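Local structure of putative PII-like nitrogen regulatory protein (Shewanella baltica, 3CE8) at residues I83-A87 and A88-A92. The protein is of unknown function but is probably a PII-like nitrogen regulatory protein that assembles as a trimer of ferredoxin-like subunits. Residues are numbered along the deposited sequence; the frame is centred on the assembly and turned at random. Where two conformers were deposited one is given.
With EDO (1,2-ethanediol), chain E.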
ATOM      1  N   ILE A  83       8.459  -4.607  -2.097  1.00 21.15           N
ATOM      2  CA  ILE A  83       9.693  -5.255  -1.678  1.00 21.32           C
ATOM      3  C   ILE A  83      10.346  -4.658  -0.435  1.00 22.59           C
ATOM      4  O   ILE A  83      10.975  -3.605  -0.439  1.00 24.33           O
ATOM      5  CB  ILE A  83      10.717  -5.207  -2.835  1.00 21.54           C
ATOM      6  CG1 ILE A  83      10.047  -5.694  -4.124  1.00 21.17           C
ATOM      7  CG2 ILE A  83      12.004  -6.010  -2.518  1.00 21.63           C
ATOM      8  CD1 ILE A  83      10.583  -4.999  -5.305  1.00 16.03           C
HETATM    9  N   MSE A  84      10.147  -5.382   0.641  1.00 22.51           N
HETATM   10  CA  MSE A  84      10.732  -5.055   1.928  0.50 21.87           C
HETATM   11  C   MSE A  84      12.202  -5.424   1.814  1.00 22.75           C
HETATM   12  O   MSE A  84      12.559  -6.502   1.318  1.00 24.08           O
HETATM   13  CB  MSE A  84      10.080  -5.834   3.078  0.50 21.10           C
HETATM   14  CG  MSE A  84      10.580  -5.405   4.441  0.50 19.91           C
HETATM   15 SE   MSE A  84       9.822  -3.703   4.916  0.38 17.60          SE
HETATM   16  CE  MSE A  84       7.951  -4.175   4.746  0.50 24.51           C
ATOM     17  N   HIS A  85      13.042  -4.505   2.261  1.00 22.89           N
ATOM     18  CA  HIS A  85      14.472  -4.673   2.203  1.00 21.94           C
ATOM     19  C   HIS A  85      15.180  -3.771   3.198  1.00 21.88           C
ATOM     20  O   HIS A  85      14.644  -2.739   3.591  1.00 22.48           O
ATOM     21  CB  HIS A  85      14.955  -4.305   0.795  1.00 23.63           C
ATOM     22  CG  HIS A  85      14.746  -2.858   0.446  1.00 22.46           C
ATOM     23  ND1 HIS A  85      13.516  -2.352   0.056  1.00 19.28           N
ATOM     24  CD2 HIS A  85      15.604  -1.808   0.446  1.00 17.90           C
ATOM     25  CE1 HIS A  85      13.628  -1.047  -0.154  1.00 22.83           C
ATOM     26  NE2 HIS A  85      14.879  -0.689   0.081  1.00 18.43           N
ATOM     27  N   PRO A  86      16.390  -4.162   3.607  1.00 20.91           N
ATOM     28  CA  PRO A  86      17.172  -3.294   4.458  1.00 20.93           C
ATOM     29  C   PRO A  86      17.641  -2.030   3.726  1.00 21.48           C
ATOM     30  O   PRO A  86      18.098  -2.069   2.580  1.00 21.37           O
ATOM     31  CB  PRO A  86      18.384  -4.156   4.848  1.00 22.21           C
ATOM     32  CG  PRO A  86      18.195  -5.521   4.216  1.00 22.59           C
ATOM     33  CD  PRO A  86      17.117  -5.379   3.190  1.00 21.80           C
ATOM     34  N   ALA A  87      17.533  -0.921   4.432  1.00 20.85           N
ATOM     35  CA  ALA A  87      17.911   0.382   3.913  1.00 20.48           C
ATOM     36  C   ALA A  87      19.335   0.351   3.390  1.00 19.58           C
ATOM     37  O   ALA A  87      19.685   1.029   2.424  1.00 19.68           O
ATOM     38  CB  ALA A  87      17.752   1.480   5.020  1.00 20.30           C
ATOM     39  N   ALA A  88      20.130  -0.504   4.002  1.00 19.82           N
ATOM     40  CA  ALA A  88      21.572  -0.612   3.682  1.00 19.50           C
ATOM     41  C   ALA A  88      21.836  -1.183   2.285  1.00 20.53           C
ATOM     42  O   ALA A  88      22.917  -1.019   1.729  1.00 20.21           O
ATOM     43  CB  ALA A  88      22.286  -1.478   4.705  1.00 17.81           C
ATOM     44  N   GLN A  89      20.814  -1.837   1.743  1.00 21.21           N
ATOM     45  CA  GLN A  89      20.891  -2.568   0.474  1.00 21.06           C
ATOM     46  C   GLN A  89      20.014  -1.903  -0.593  1.00 20.68           C
ATOM     47  O   GLN A  89      19.744  -2.457  -1.658  1.00 20.65           O
ATOM     48  CB  GLN A  89      20.374  -3.975   0.689  1.00 21.85           C
ATOM     49  CG  GLN A  89      20.998  -4.702   1.846  1.00 24.68           C
ATOM     50  CD  GLN A  89      22.348  -5.244   1.525  1.00 26.99           C
ATOM     51  OE1 GLN A  89      22.751  -5.277   0.364  1.00 31.02           O
ATOM     52  NE2 GLN A  89      23.064  -5.691   2.554  1.00 31.96           N
ATOM     53  N   GLN A  90      19.596  -0.697  -0.275  1.00 20.20           N
ATOM     54  CA  GLN A  90      18.757   0.087  -1.168  1.00 22.15           C
ATOM     55  C   GLN A  90      19.377   0.276  -2.565  1.00 21.49           C
ATOM     56  O   GLN A  90      18.709   0.077  -3.583  1.00 22.41           O
ATOM     57  CB  GLN A  90      18.455   1.466  -0.561  1.00 22.61           C
ATOM     58  CG  GLN A  90      17.414   2.261  -1.351  1.00 27.71           C
ATOM     59  CD  GLN A  90      17.276   3.688  -0.859  1.00 31.71           C
ATOM     60  OE1 GLN A  90      16.633   3.952   0.155  1.00 35.31           O
ATOM     61  NE2 GLN A  90      17.871   4.623  -1.602  1.00 37.88           N
ATOM     62  N   ALA A  91      20.650   0.645  -2.595  1.00 20.35           N
ATOM     63  CA  ALA A  91      21.372   0.900  -3.853  1.00 19.84           C
ATOM     64  C   ALA A  91      21.421  -0.379  -4.641  1.00 21.20           C
ATOM     65  O   ALA A  91      21.084  -0.428  -5.823  1.00 23.41           O
ATOM     66  CB  ALA A  91      22.764   1.325  -3.608  1.00 18.28           C
ATOM     67  N   ALA A  92      21.883  -1.415  -3.960  1.00 20.59           N
ATOM     68  CA  ALA A  92      22.015  -2.744  -4.573  1.00 19.40           C
ATOM     69  C   ALA A  92      20.704  -3.134  -5.247  1.00 19.94           C
ATOM     70  O   ALA A  92      20.702  -3.629  -6.384  1.00 22.80           O
ATOM     71  CB  ALA A  92      22.418  -3.800  -3.535  1.00 17.20           C
TER
HETATM   72  C1  EDO E 105       6.782  -7.402   1.186  1.00 81.79           C
HETATM   73  O1  EDO E 105       5.829  -7.883   0.233  1.00 80.99           O
HETATM   74  C2  EDO E 105       7.548  -8.544   1.831  1.00 81.06           C
HETATM   75  O2  EDO E 105       8.793  -8.388   1.179  1.00 79.27           O
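Ala88 follows Pro86 and Ala87 at the point where strand 74-86 gives way to helix 90-100, and with Ala87 it forms a short 3-10 turn that reverses the chain. This is the junction from the third strand to the second helix of a beta-alpha-beta-beta-alpha-beta, ferredoxin-like subunit with sheet order 2-3-1-4, as in PII-like proteins. Gln89, at the N-cap position of the helix, closes the first step of this turn: its N donates to Pro86 O at 2.9 Å with an N-H...O angle of 160°, coming from above the carbonyl plane. Its side chain starts beside its own backbone N (chi1 -51°), which brings CG over the proline ring, 3.8 Å from Pro86 CG; a bend at chi2 then carries the amide away from the strand, and the side chain touches Phe47. Gln90 begins the helix and adds the second step, N to Ala87 O at 3.2 Å, again from above the carbonyl plane. Its CB rests 3.3 Å from the same Ala87 O, while CG, anti to the backbone N, passes His85 NE2 at 4.1 Å. The imidazole meets the first turn of the helix obliquely, CD2 4.0 Å from Gln90 CA, and its plane lies 71° from that of the Gln90 amide. On the other side of the ring, ND1 donates to Ile83 O at 2.9 Å, almost exactly in the ring plane, which fixes the rotation of the imidazole. Gln24 on the adjacent strand 23-31 ties the two residues together, its NE2 hydrogen-bonded to both His85 NE2 and Gln90 OE1. The buried histidine is probably neutral, ND1 donating and NE2 accepting from Gln24 NE2. Two backbone hydrogen bonds and carbon contacts of Gln89 and Gln90 join the segments, without a salt bridge.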